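Local atomic coordinates of uncharacterized protein (Bacillus thuringiensis serovar kurstaki, PDB entry 4XHN), a protein that probably acts as an actin-like nucleotide-binding protein, holding a non-hydrolysable ATP analogue and a magnesium ion in the cleft between its two domains. Residues Ile38-Ala43 and Lys123-Ile128; Asp69-His74 and Val93-Lys98; Gln305-Pro310 and Pro323-Lys328; Lys314-Asp319 and Gly373-Tyr378. The protein carries 2 engineered substitutions. One frame throughout, in Å; residues are numbered along the deposited sequence.

Contact 1 of 4, residues Ile38-Ala43 and Lys123-Ile128; sequences IPTVIA and KKLHLI
Strand 33-45 of the eight-stranded sheet is broken by an inverse gamma turn centred on Thr40, and beside this break Thr40 and Ile42 pack against helix 124-140. The turn is closed by Val41 N bonding to Pro39 O at 2.8 Å. Thr40 and Ile42 face the helix, while Val41 points away. In Thr40, chi1 of -49° sets OG1 beside the backbone N, where it bonds to Gly18 O, and leaves the methyl CG2 anti to that nitrogen, directed at the helix and 3.2 Å from Leu125 O. Ile42 carries more of the contact. Its CG2 meets CG2 of Ile128 at 3.7 Å, and its CD1 comes within 3.8 Å of Ile128 CD1, the two side chains set roughly perpendicular. On another flank of Ile42, CG1 lies 4.1 Å from Leu125 CD1. The aliphatic part of Lys124 adds to this packing, its CG 4.0 Å from Ile42 CD1, while NZ turns to Gln104. Dispersion and shape therefore join strand to helix here, and the polar ends of Thr40 and Lys124 find their partners outside the interface.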
# COMPACT_ATOMS: atom_id res chain seq x y z
N ILE A 38 6.57 -2.04 -2.19
CA ILE A 38 7.20 -3.04 -3.03
C ILE A 38 6.14 -3.97 -3.61
O ILE A 38 5.43 -4.64 -2.85
CB ILE A 38 8.24 -3.87 -2.26
CG1 ILE A 38 9.41 -2.98 -1.83
CG2 ILE A 38 8.74 -5.02 -3.11
CD1 ILE A 38 10.57 -3.75 -1.22
N PRO A 39 6.03 -4.01 -4.94
CA PRO A 39 5.10 -4.91 -5.63
C PRO A 39 5.26 -6.34 -5.16
O PRO A 39 6.39 -6.81 -4.99
CB PRO A 39 5.50 -4.76 -7.10
CG PRO A 39 6.06 -3.39 -7.19
CD PRO A 39 6.76 -3.14 -5.89
N THR A 40 4.14 -7.03 -4.94
CA THR A 40 4.19 -8.40 -4.44
C THR A 40 4.52 -9.36 -5.59
O THR A 40 3.66 -10.09 -6.08
CB THR A 40 2.85 -8.80 -3.78
OG1 THR A 40 2.47 -7.78 -2.84
CG2 THR A 40 2.99 -10.12 -3.04
N VAL A 41 5.77 -9.31 -6.02
CA VAL A 41 6.29 -10.17 -7.08
C VAL A 41 7.70 -10.61 -6.72
O VAL A 41 8.50 -9.80 -6.25
CB VAL A 41 6.33 -9.45 -8.45
CG1 VAL A 41 6.66 -10.44 -9.56
CG2 VAL A 41 5.01 -8.74 -8.75
N ILE A 42 8.01 -11.89 -6.91
CA ILE A 42 9.38 -12.36 -6.73
C ILE A 42 9.81 -13.29 -7.86
O ILE A 42 8.99 -13.79 -8.62
CB ILE A 42 9.58 -13.11 -5.38
CG1 ILE A 42 8.80 -14.42 -5.37
CG2 ILE A 42 9.19 -12.22 -4.20
CD1 ILE A 42 8.96 -15.21 -4.08
N ALA A 43 11.12 -13.51 -7.96
CA ALA A 43 11.68 -14.42 -8.94
C ALA A 43 13.06 -14.88 -8.49
O ALA A 43 13.86 -14.08 -8.01
CB ALA A 43 11.75 -13.77 -10.31
N LYS A 123 4.08 -18.41 1.16
CA LYS A 123 4.46 -17.45 2.19
C LYS A 123 5.65 -16.60 1.77
O LYS A 123 5.74 -15.43 2.14
CB LYS A 123 4.75 -18.16 3.51
CG LYS A 123 5.75 -19.30 3.41
CD LYS A 123 5.96 -19.96 4.76
CE LYS A 123 7.14 -20.92 4.73
NZ LYS A 123 7.37 -21.56 6.06
N LYS A 124 6.57 -17.18 1.00
CA LYS A 124 7.75 -16.44 0.54
C LYS A 124 7.33 -15.27 -0.34
O LYS A 124 7.98 -14.23 -0.36
CB LYS A 124 8.71 -17.36 -0.22
CG LYS A 124 8.10 -18.12 -1.40
CD LYS A 124 9.18 -18.85 -2.18
CE LYS A 124 8.71 -20.22 -2.67
NZ LYS A 124 7.97 -20.14 -3.96
N LEU A 125 6.22 -15.45 -1.04
CA LEU A 125 5.65 -14.43 -1.91
C LEU A 125 5.25 -13.19 -1.12
O LEU A 125 5.14 -12.10 -1.67
CB LEU A 125 4.45 -15.02 -2.65
CG LEU A 125 3.75 -14.27 -3.78
CD1 LEU A 125 4.74 -13.80 -4.82
CD2 LEU A 125 2.75 -15.23 -4.38
N HIS A 126 5.03 -13.36 0.19
CA HIS A 126 4.65 -12.25 1.05
C HIS A 126 5.75 -11.88 2.04
O HIS A 126 5.92 -10.71 2.36
CB HIS A 126 3.36 -12.58 1.79
CG HIS A 126 2.17 -12.74 0.89
ND1 HIS A 126 1.50 -11.66 0.36
CD2 HIS A 126 1.55 -13.84 0.42
CE1 HIS A 126 0.50 -12.09 -0.39
NE2 HIS A 126 0.51 -13.41 -0.38
N LEU A 127 6.48 -12.88 2.52
CA LEU A 127 7.58 -12.66 3.45
C LEU A 127 8.75 -11.92 2.80
O LEU A 127 9.34 -11.03 3.40
CB LEU A 127 8.08 -13.99 4.02
CG LEU A 127 7.15 -14.81 4.91
CD1 LEU A 127 7.83 -16.10 5.35
CD2 LEU A 127 6.70 -14.01 6.10
N ILE A 128 9.08 -12.31 1.57
CA ILE A 128 10.24 -11.74 0.89
C ILE A 128 10.06 -10.25 0.54
O ILE A 128 10.95 -9.46 0.83
CB ILE A 128 10.58 -12.54 -0.40
CG1 ILE A 128 11.28 -13.84 -0.02
CG2 ILE A 128 11.45 -11.72 -1.33
CD1 ILE A 128 11.44 -14.80 -1.17

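Contact 2 of 4, residues Asp69-His74 and Val93-Lys98; sequences DIELLH and VGAYAK
Leu72 lies over one face of the Tyr96 ring, its CG 3.9 Å from the ring centroid and 27° off the normal, in a CH-pi contact displaced toward the rim. The two side chains run alongside each other in the same direction, which brings Leu72 CD1 within 3.5 Å of Tyr96 CE1. A chi1 of -160° carries the Tyr96 ring away from its own backbone N and out from the short, weakly bonded helix 95-98 to lie beside Leu72, with Glu71 O near the ring plane at its edge. Tyr92 meets the same ring from outside the two segments. These residues sit where the antiparallel strands 74-79 and 90-93 part company at one end of their pairing. Val93 N still donates to Leu73 O at 2.9 Å, with a fairly straight 160° angle, and CB of Leu73 packs 4.1 Å from CB of Val93. Around Gly94, whose positive phi turns the chain into the short helix, two waters continue the bridging. One water donates to both Ile70 O and Val93 O, each at 2.7 Å, and accepts from Tyr96 N. A second water donates to Ile70 O at 2.6 Å and accepts from Ala95 N, so Ile70 O is gripped by two solvent molecules.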
# COMPACT_ATOMS: atom_id res chain seq x y z
N ASP A 69 15.69 3.48 -4.89
CA ASP A 69 16.36 2.30 -4.38
C ASP A 69 15.61 0.98 -4.58
O ASP A 69 16.21 -0.09 -4.52
CB ASP A 69 16.66 2.48 -2.89
CG ASP A 69 15.47 3.01 -2.11
OD1 ASP A 69 14.33 2.86 -2.59
OD2 ASP A 69 15.68 3.59 -1.02
N ILE A 70 14.31 1.05 -4.83
CA ILE A 70 13.53 -0.17 -5.04
C ILE A 70 13.29 -0.47 -6.52
O ILE A 70 12.57 -1.41 -6.85
CB ILE A 70 12.16 -0.11 -4.33
CG1 ILE A 70 11.33 1.06 -4.87
CG2 ILE A 70 12.33 -0.03 -2.82
CD1 ILE A 70 9.86 0.97 -4.52
N GLU A 71 13.90 0.31 -7.40
CA GLU A 71 13.76 0.07 -8.83
C GLU A 71 14.43 -1.23 -9.22
O GLU A 71 13.99 -1.93 -10.13
CB GLU A 71 14.34 1.22 -9.65
CG GLU A 71 13.32 2.04 -10.42
CD GLU A 71 12.27 1.19 -11.12
OE1 GLU A 71 12.61 0.11 -11.65
OE2 GLU A 71 11.09 1.62 -11.16
N LEU A 72 15.51 -1.55 -8.51
CA LEU A 72 16.28 -2.75 -8.79
C LEU A 72 16.61 -3.44 -7.47
O LEU A 72 17.48 -3.00 -6.72
CB LEU A 72 17.55 -2.39 -9.57
CG LEU A 72 18.47 -3.48 -10.11
CD1 LEU A 72 19.24 -2.96 -11.31
CD2 LEU A 72 19.44 -3.94 -9.05
N LEU A 73 15.90 -4.53 -7.18
CA LEU A 73 16.12 -5.26 -5.94
C LEU A 73 16.55 -6.70 -6.21
O LEU A 73 15.76 -7.54 -6.63
CB LEU A 73 14.85 -5.24 -5.08
CG LEU A 73 14.42 -3.87 -4.56
CD1 LEU A 73 13.00 -3.92 -4.03
CD2 LEU A 73 15.38 -3.37 -3.48
N HIS A 74 17.83 -6.95 -5.98
CA HIS A 74 18.42 -8.28 -6.10
C HIS A 74 19.04 -8.62 -4.75
O HIS A 74 20.13 -8.14 -4.42
CB HIS A 74 19.47 -8.30 -7.21
CG HIS A 74 20.03 -9.66 -7.51
ND1 HIS A 74 21.14 -9.85 -8.30
CD2 HIS A 74 19.63 -10.89 -7.12
CE1 HIS A 74 21.40 -11.14 -8.38
NE2 HIS A 74 20.50 -11.79 -7.68
N VAL A 93 13.22 -8.90 -6.37
CA VAL A 93 12.04 -8.52 -5.59
C VAL A 93 11.39 -7.25 -6.12
O VAL A 93 12.07 -6.27 -6.41
CB VAL A 93 12.39 -8.32 -4.10
CG1 VAL A 93 11.13 -8.20 -3.26
CG2 VAL A 93 13.25 -9.47 -3.60
N GLY A 94 10.07 -7.28 -6.25
CA GLY A 94 9.32 -6.10 -6.64
C GLY A 94 9.36 -5.78 -8.12
O GLY A 94 9.13 -6.65 -8.96
N ALA A 95 9.65 -4.52 -8.43
CA ALA A 95 9.67 -4.03 -9.81
C ALA A 95 10.59 -4.85 -10.70
O ALA A 95 10.19 -5.31 -11.77
CB ALA A 95 10.08 -2.57 -9.84
N TYR A 96 11.83 -5.05 -10.24
CA TYR A 96 12.83 -5.77 -11.02
C TYR A 96 12.48 -7.24 -11.20
O TYR A 96 13.13 -7.96 -11.95
CB TYR A 96 14.20 -5.63 -10.34
CG TYR A 96 15.38 -5.90 -11.26
CD1 TYR A 96 15.89 -4.90 -12.08
CD2 TYR A 96 15.99 -7.14 -11.29
CE1 TYR A 96 16.97 -5.14 -12.91
CE2 TYR A 96 17.07 -7.40 -12.11
CZ TYR A 96 17.55 -6.39 -12.92
OH TYR A 96 18.63 -6.64 -13.74
N ALA A 97 11.43 -7.69 -10.52
CA ALA A 97 10.97 -9.07 -10.63
C ALA A 97 9.84 -9.20 -11.65
O ALA A 97 9.68 -10.25 -12.28
CB ALA A 97 10.51 -9.58 -9.27
N LYS A 98 9.07 -8.13 -11.83
CA LYS A 98 7.89 -8.15 -12.69
C LYS A 98 8.23 -8.42 -14.16
O LYS A 98 7.37 -8.84 -14.93
CB LYS A 98 7.14 -6.82 -12.57
CG LYS A 98 5.71 -6.85 -13.08
CD LYS A 98 4.92 -5.64 -12.60
CE LYS A 98 4.82 -5.61 -11.08
NZ LYS A 98 3.87 -4.57 -10.60
O HOH W 1 10.19 -2.46 -6.46
O HOH W 2 12.88 -4.02 -7.59

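Contact 3 of 4, residues Gln305-Pro310 and Pro323-Lys328; sequences QRLVMP and PTFSVK. With ANP (phosphoaminophosphonic acid-adenylate ester), chain C.
Phe325 turns the edge of its ring, not a face, to the backbone of helix 300-316: CE1 lies 3.3 Å from Leu307 O and 3.7 Å from Val308 CA, both close to the ring plane. This stretch of helix is itself irregular, with a wider pi-type turn at 305-308 and a kink at Pro310, whose nitrogen has no hydrogen to give to the preceding turn. Leu307 supplies much of the buried surface on the helix side. Its first torsion, near trans at -172°, sets CG 3.6 Å from Phe325 CD1 and spreads the two methyls along the incoming strand. CD1 approaches Ser326 O at 3.5 Å, while CD2 meets Val327 CG2 at 3.9 Å, the two side chains crossing nearly at right angles. Residues 326-329 form the first strand of a two-stranded antiparallel hairpin with 332-335, so the contact folds that hairpin back on the helix preceding it; Val340 and Met344 of helix 337-362 also touch Phe325. Val308 joins this packing to the nucleotide site: CG2 lies 4.3 Å from Phe325 CE1, and CG1 reaches 3.5 Å from C2 of the ANP adenine. The next residue, Met309, lays its extended chain across one face of the base, CE 3.6 Å from ANP N7.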
# COMPACT_ATOMS: atom_id res chain seq x y z
N GLN A 305 1.29 7.15 -12.04
CA GLN A 305 2.34 8.06 -11.61
C GLN A 305 2.64 9.14 -12.64
O GLN A 305 2.75 10.32 -12.29
CB GLN A 305 3.62 7.27 -11.31
CG GLN A 305 4.48 7.87 -10.22
CD GLN A 305 5.35 6.84 -9.53
OE1 GLN A 305 5.21 5.64 -9.77
NE2 GLN A 305 6.25 7.30 -8.67
N ARG A 306 2.75 8.75 -13.91
CA ARG A 306 3.15 9.68 -14.96
C ARG A 306 2.00 10.55 -15.47
O ARG A 306 2.18 11.74 -15.71
CB ARG A 306 3.79 8.92 -16.12
CG ARG A 306 5.24 8.52 -15.88
CD ARG A 306 5.76 7.66 -17.02
NE ARG A 306 5.43 8.20 -18.33
CZ ARG A 306 5.40 7.48 -19.45
NH1 ARG A 306 5.68 6.19 -19.41
NH2 ARG A 306 5.08 8.06 -20.60
N LEU A 307 0.83 9.95 -15.65
CA LEU A 307 -0.30 10.68 -16.23
C LEU A 307 -1.27 11.22 -15.18
O LEU A 307 -1.68 12.38 -15.24
CB LEU A 307 -1.06 9.80 -17.22
CG LEU A 307 -2.13 10.51 -18.04
CD1 LEU A 307 -1.53 11.71 -18.77
CD2 LEU A 307 -2.80 9.56 -19.03
N VAL A 308 -1.62 10.37 -14.22
CA VAL A 308 -2.74 10.65 -13.32
C VAL A 308 -2.37 11.47 -12.08
O VAL A 308 -3.05 12.45 -11.76
CB VAL A 308 -3.42 9.33 -12.88
CG1 VAL A 308 -4.42 9.58 -11.78
CG2 VAL A 308 -4.08 8.66 -14.07
N MET A 309 -1.31 11.07 -11.39
CA MET A 309 -0.91 11.72 -10.13
C MET A 309 -0.66 13.25 -10.21
O MET A 309 -1.12 13.98 -9.33
CB MET A 309 0.34 11.05 -9.56
CG MET A 309 0.08 9.75 -8.81
SD MET A 309 1.60 8.97 -8.22
CE MET A 309 0.94 7.54 -7.35
N PRO A 310 0.06 13.73 -11.25
CA PRO A 310 0.29 15.19 -11.28
C PRO A 310 -0.99 16.01 -11.43
O PRO A 310 -1.04 17.15 -10.95
CB PRO A 310 1.18 15.37 -12.51
CG PRO A 310 1.83 14.06 -12.72
CD PRO A 310 0.81 13.04 -12.32
N PRO A 323 -8.60 19.17 -14.98
CA PRO A 323 -7.43 18.39 -15.37
C PRO A 323 -7.36 18.10 -16.87
O PRO A 323 -8.40 17.99 -17.54
CB PRO A 323 -7.59 17.10 -14.57
CG PRO A 323 -9.06 16.95 -14.45
CD PRO A 323 -9.64 18.34 -14.35
N THR A 324 -6.14 17.97 -17.39
CA THR A 324 -5.92 17.60 -18.78
C THR A 324 -5.06 16.35 -18.86
O THR A 324 -3.97 16.30 -18.29
CB THR A 324 -5.24 18.73 -19.58
OG1 THR A 324 -6.05 19.91 -19.52
CG2 THR A 324 -5.05 18.32 -21.03
N PHE A 325 -5.54 15.34 -19.58
CA PHE A 325 -4.77 14.12 -19.76
C PHE A 325 -4.44 13.90 -21.23
O PHE A 325 -5.33 13.68 -22.05
CB PHE A 325 -5.52 12.92 -19.19
CG PHE A 325 -5.75 13.00 -17.71
CD1 PHE A 325 -4.81 12.50 -16.83
CD2 PHE A 325 -6.89 13.59 -17.21
CE1 PHE A 325 -5.01 12.58 -15.46
CE2 PHE A 325 -7.10 13.67 -15.84
CZ PHE A 325 -6.16 13.16 -14.97
N SER A 326 -3.16 13.98 -21.56
CA SER A 326 -2.70 13.77 -22.92
C SER A 326 -1.63 12.68 -22.96
O SER A 326 -0.82 12.55 -22.05
CB SER A 326 -2.16 15.07 -23.51
OG SER A 326 -1.21 15.68 -22.65
N VAL A 327 -1.65 11.89 -24.03
CA VAL A 327 -0.73 10.77 -24.17
C VAL A 327 0.08 10.87 -25.45
O VAL A 327 -0.47 10.99 -26.55
CB VAL A 327 -1.48 9.42 -24.16
CG1 VAL A 327 -0.51 8.27 -24.36
CG2 VAL A 327 -2.25 9.26 -22.86
N LYS A 328 1.40 10.83 -25.30
CA LYS A 328 2.31 10.81 -26.44
C LYS A 328 2.72 9.37 -26.75
O LYS A 328 3.49 8.77 -26.01
CB LYS A 328 3.55 11.65 -26.17
CG LYS A 328 3.28 13.09 -25.77
CD LYS A 328 4.56 13.73 -25.25
CE LYS A 328 4.51 15.24 -25.34
NZ LYS A 328 5.85 15.83 -25.07
PG ANP C . -4.97 -3.38 -2.35
O1G ANP C . -6.14 -3.91 -3.12
O2G ANP C . -5.46 -2.33 -1.28
O3G ANP C . -4.24 -4.58 -1.62
PB ANP C . -3.18 -1.28 -2.77
O1B ANP C . -1.63 -1.43 -2.83
O2B ANP C . -3.60 -1.11 -1.35
N3B ANP C . -3.88 -2.66 -3.43
PA ANP C . -3.58 1.45 -3.08
O1A ANP C . -2.24 1.82 -2.57
O2A ANP C . -4.70 1.59 -2.04
O3A ANP C . -3.63 -0.05 -3.62
O5' ANP C . -3.88 2.31 -4.37
C5' ANP C . -5.18 2.25 -4.99
C4' ANP C . -5.14 2.89 -6.35
O4' ANP C . -4.96 4.32 -6.23
C3' ANP C . -4.02 2.40 -7.28
O3' ANP C . -4.52 2.25 -8.60
C2' ANP C . -3.00 3.53 -7.20
O2' ANP C . -2.16 3.61 -8.35
C1' ANP C . -3.94 4.73 -7.11
N9 ANP C . -3.33 5.95 -6.61
C8 ANP C . -2.46 6.09 -5.55
N7 ANP C . -2.07 7.33 -5.34
C5 ANP C . -2.73 8.05 -6.33
C6 ANP C . -2.74 9.42 -6.65
N6 ANP C . -2.04 10.35 -5.98
N1 ANP C . -3.51 9.82 -7.69
C2 ANP C . -4.20 8.90 -8.36
N3 ANP C . -4.27 7.58 -8.15
C4 ANP C . -3.51 7.22 -7.11

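Contact 4 of 4, residues Lys314-Asp319 and Gly373-Tyr378; sequences KMIEDD and GVLFGY. With ANP (phosphoaminophosphonic acid-adenylate ester), chain C.
The adenine pocket gains one wall from helix 373-376, and beside that wall Ile316 packs on Leu375 and Tyr378. The short helix follows a glycine-rich turn, consistent with the adenosine motif of the actin and Hsp70 superfamily, and Gly372 N bonds to the nucleotide. Leu375 faces both ways. Its CB lies over the base, 3.3 Å from C6 of ANP, on the face opposite Met309, while its CD2 is 3.9 Å from CD1 of Ile316. Just beyond, the Tyr378 ring receives Ile316 CG1 over one face in a CH-pi contact, 4.1 Å from the centroid and only 15° off the normal. With chi1 at -179°, the Tyr378 side chain stretches fully away from its own backbone N to the end of helix 300-316; there its CE1 meets Met315 CB at 3.9 Å, approaching obliquely. The phenol OH passes 3.7 Å from Ile316 CA and makes a weak hydrogen bond with Lys385. The interface is thus apolar around Ile316, which extends the hydrophobic surface of Leu375 laterally, from the edge of the adenine pocket to the ring of Tyr378.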
# COMPACT_ATOMS: atom_id res chain seq x y z
N LYS A 314 -3.14 18.79 -8.67
CA LYS A 314 -3.53 20.18 -8.90
C LYS A 314 -5.00 20.38 -8.56
O LYS A 314 -5.42 21.48 -8.22
CB LYS A 314 -3.28 20.61 -10.34
CG LYS A 314 -1.93 20.23 -10.92
CD LYS A 314 -1.87 20.62 -12.38
CE LYS A 314 -0.58 20.19 -13.04
NZ LYS A 314 -0.53 20.64 -14.46
N MET A 315 -5.77 19.31 -8.67
CA MET A 315 -7.18 19.34 -8.29
C MET A 315 -7.30 19.50 -6.78
O MET A 315 -8.12 20.28 -6.30
CB MET A 315 -7.89 18.06 -8.73
CG MET A 315 -7.89 17.82 -10.23
SD MET A 315 -8.98 16.46 -10.69
CE MET A 315 -10.58 17.18 -10.35
N ILE A 316 -6.47 18.76 -6.06
CA ILE A 316 -6.45 18.80 -4.60
C ILE A 316 -6.21 20.22 -4.08
O ILE A 316 -6.93 20.69 -3.19
CB ILE A 316 -5.38 17.86 -4.02
CG1 ILE A 316 -5.80 16.40 -4.20
CG2 ILE A 316 -5.14 18.15 -2.55
CD1 ILE A 316 -4.77 15.41 -3.69
N GLU A 317 -5.22 20.90 -4.64
CA GLU A 317 -4.83 22.21 -4.14
C GLU A 317 -5.59 23.36 -4.82
O GLU A 317 -5.34 24.53 -4.53
CB GLU A 317 -3.33 22.42 -4.31
CG GLU A 317 -2.63 22.91 -3.05
CD GLU A 317 -2.51 21.83 -2.00
OE1 GLU A 317 -1.70 20.90 -2.19
OE2 GLU A 317 -3.22 21.91 -0.98
N ASP A 318 -6.51 23.02 -5.71
CA ASP A 318 -7.37 24.02 -6.35
C ASP A 318 -8.64 23.37 -6.88
O ASP A 318 -8.60 22.63 -7.87
CB ASP A 318 -6.62 24.73 -7.48
CG ASP A 318 -7.48 25.75 -8.20
OD1 ASP A 318 -8.45 26.27 -7.59
OD2 ASP A 318 -7.20 26.05 -9.38
N ASP A 319 -9.76 23.67 -6.23
CA ASP A 319 -11.03 23.03 -6.57
C ASP A 319 -11.61 23.52 -7.89
O ASP A 319 -12.57 22.95 -8.40
CB ASP A 319 -12.05 23.26 -5.44
CG ASP A 319 -11.51 22.86 -4.08
OD1 ASP A 319 -10.55 22.06 -4.03
OD2 ASP A 319 -12.04 23.36 -3.07
N GLY A 373 -7.67 4.78 -3.94
CA GLY A 373 -8.89 4.95 -4.70
C GLY A 373 -9.54 6.30 -4.46
O GLY A 373 -10.22 6.84 -5.33
N VAL A 374 -9.31 6.85 -3.27
CA VAL A 374 -9.75 8.20 -2.95
C VAL A 374 -9.08 9.20 -3.89
O VAL A 374 -9.66 10.22 -4.25
CB VAL A 374 -9.43 8.56 -1.48
CG1 VAL A 374 -9.69 10.03 -1.20
CG2 VAL A 374 -10.24 7.69 -0.54
N LEU A 375 -7.86 8.87 -4.30
CA LEU A 375 -7.09 9.74 -5.18
C LEU A 375 -7.40 9.50 -6.65
O LEU A 375 -7.62 10.46 -7.40
CB LEU A 375 -5.60 9.54 -4.92
CG LEU A 375 -5.11 10.01 -3.54
CD1 LEU A 375 -3.74 9.43 -3.23
CD2 LEU A 375 -5.09 11.52 -3.49
N PHE A 376 -7.43 8.24 -7.07
CA PHE A 376 -7.75 7.90 -8.45
C PHE A 376 -9.13 8.42 -8.83
O PHE A 376 -9.33 8.95 -9.92
CB PHE A 376 -7.68 6.39 -8.67
CG PHE A 376 -8.17 5.95 -10.03
CD1 PHE A 376 -7.38 6.13 -11.16
CD2 PHE A 376 -9.41 5.36 -10.18
CE1 PHE A 376 -7.82 5.72 -12.41
CE2 PHE A 376 -9.86 4.96 -11.43
CZ PHE A 376 -9.07 5.14 -12.54
N GLY A 377 -10.09 8.27 -7.91
CA GLY A 377 -11.45 8.71 -8.16
C GLY A 377 -11.76 10.05 -7.51
O GLY A 377 -12.92 10.38 -7.32
N TYR A 378 -10.71 10.81 -7.19
CA TYR A 378 -10.86 12.08 -6.48
C TYR A 378 -11.84 13.04 -7.15
O TYR A 378 -12.58 13.74 -6.46
CB TYR A 378 -9.50 12.78 -6.34
CG TYR A 378 -9.58 14.10 -5.59
CD1 TYR A 378 -9.56 15.31 -6.27
CD2 TYR A 378 -9.69 14.12 -4.21
CE1 TYR A 378 -9.64 16.51 -5.59
CE2 TYR A 378 -9.76 15.32 -3.52
CZ TYR A 378 -9.74 16.51 -4.22
OH TYR A 378 -9.82 17.70 -3.53
PG ANP C . -4.97 -3.38 -2.35
O1G ANP C . -6.14 -3.91 -3.12
O2G ANP C . -5.46 -2.33 -1.28
O3G ANP C . -4.24 -4.58 -1.62
PB ANP C . -3.18 -1.28 -2.77
O1B ANP C . -1.63 -1.43 -2.83
O2B ANP C . -3.60 -1.11 -1.35
N3B ANP C . -3.88 -2.66 -3.43
PA ANP C . -3.58 1.45 -3.08
O1A ANP C . -2.24 1.82 -2.57
O2A ANP C . -4.70 1.59 -2.04
O3A ANP C . -3.63 -0.05 -3.62
O5' ANP C . -3.88 2.31 -4.37
C5' ANP C . -5.18 2.25 -4.99
C4' ANP C . -5.14 2.89 -6.35
O4' ANP C . -4.96 4.32 -6.23
C3' ANP C . -4.02 2.40 -7.28
O3' ANP C . -4.52 2.25 -8.60
C2' ANP C . -3.00 3.53 -7.20
O2' ANP C . -2.16 3.61 -8.35
C1' ANP C . -3.94 4.73 -7.11
N9 ANP C . -3.33 5.95 -6.61
C8 ANP C . -2.46 6.09 -5.55
N7 ANP C . -2.07 7.33 -5.34
C5 ANP C . -2.73 8.05 -6.33
C6 ANP C . -2.74 9.42 -6.65
N6 ANP C . -2.04 10.35 -5.98
N1 ANP C . -3.51 9.82 -7.69
C2 ANP C . -4.20 8.90 -8.36
N3 ANP C . -4.27 7.58 -8.15
C4 ANP C . -3.51 7.22 -7.11

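The four contacts divide between the two sides of the nucleotide cleft. Contacts 1 and 2, with centres 11 Å apart, belong to neighbouring strands 33-45 and 90-93 of the eight-stranded sheet and elements packed on them, and touch: Val41 O faces Gly94 N at 3.0 Å, a probable hydrogen bond. Contact 2 is nested inside the loop closed by contact 1. Contacts 3 and 4, centres 13 Å apart, come later; both use helix 300-316, their segments alternate, and both reach ANP. The centres of contacts 1 and 4 lie about 31 Å apart. The nucleotide lies between the pairs, its adenine against contacts 3 and 4, the Thr40 side chain of contact 1 about 8 Å from it.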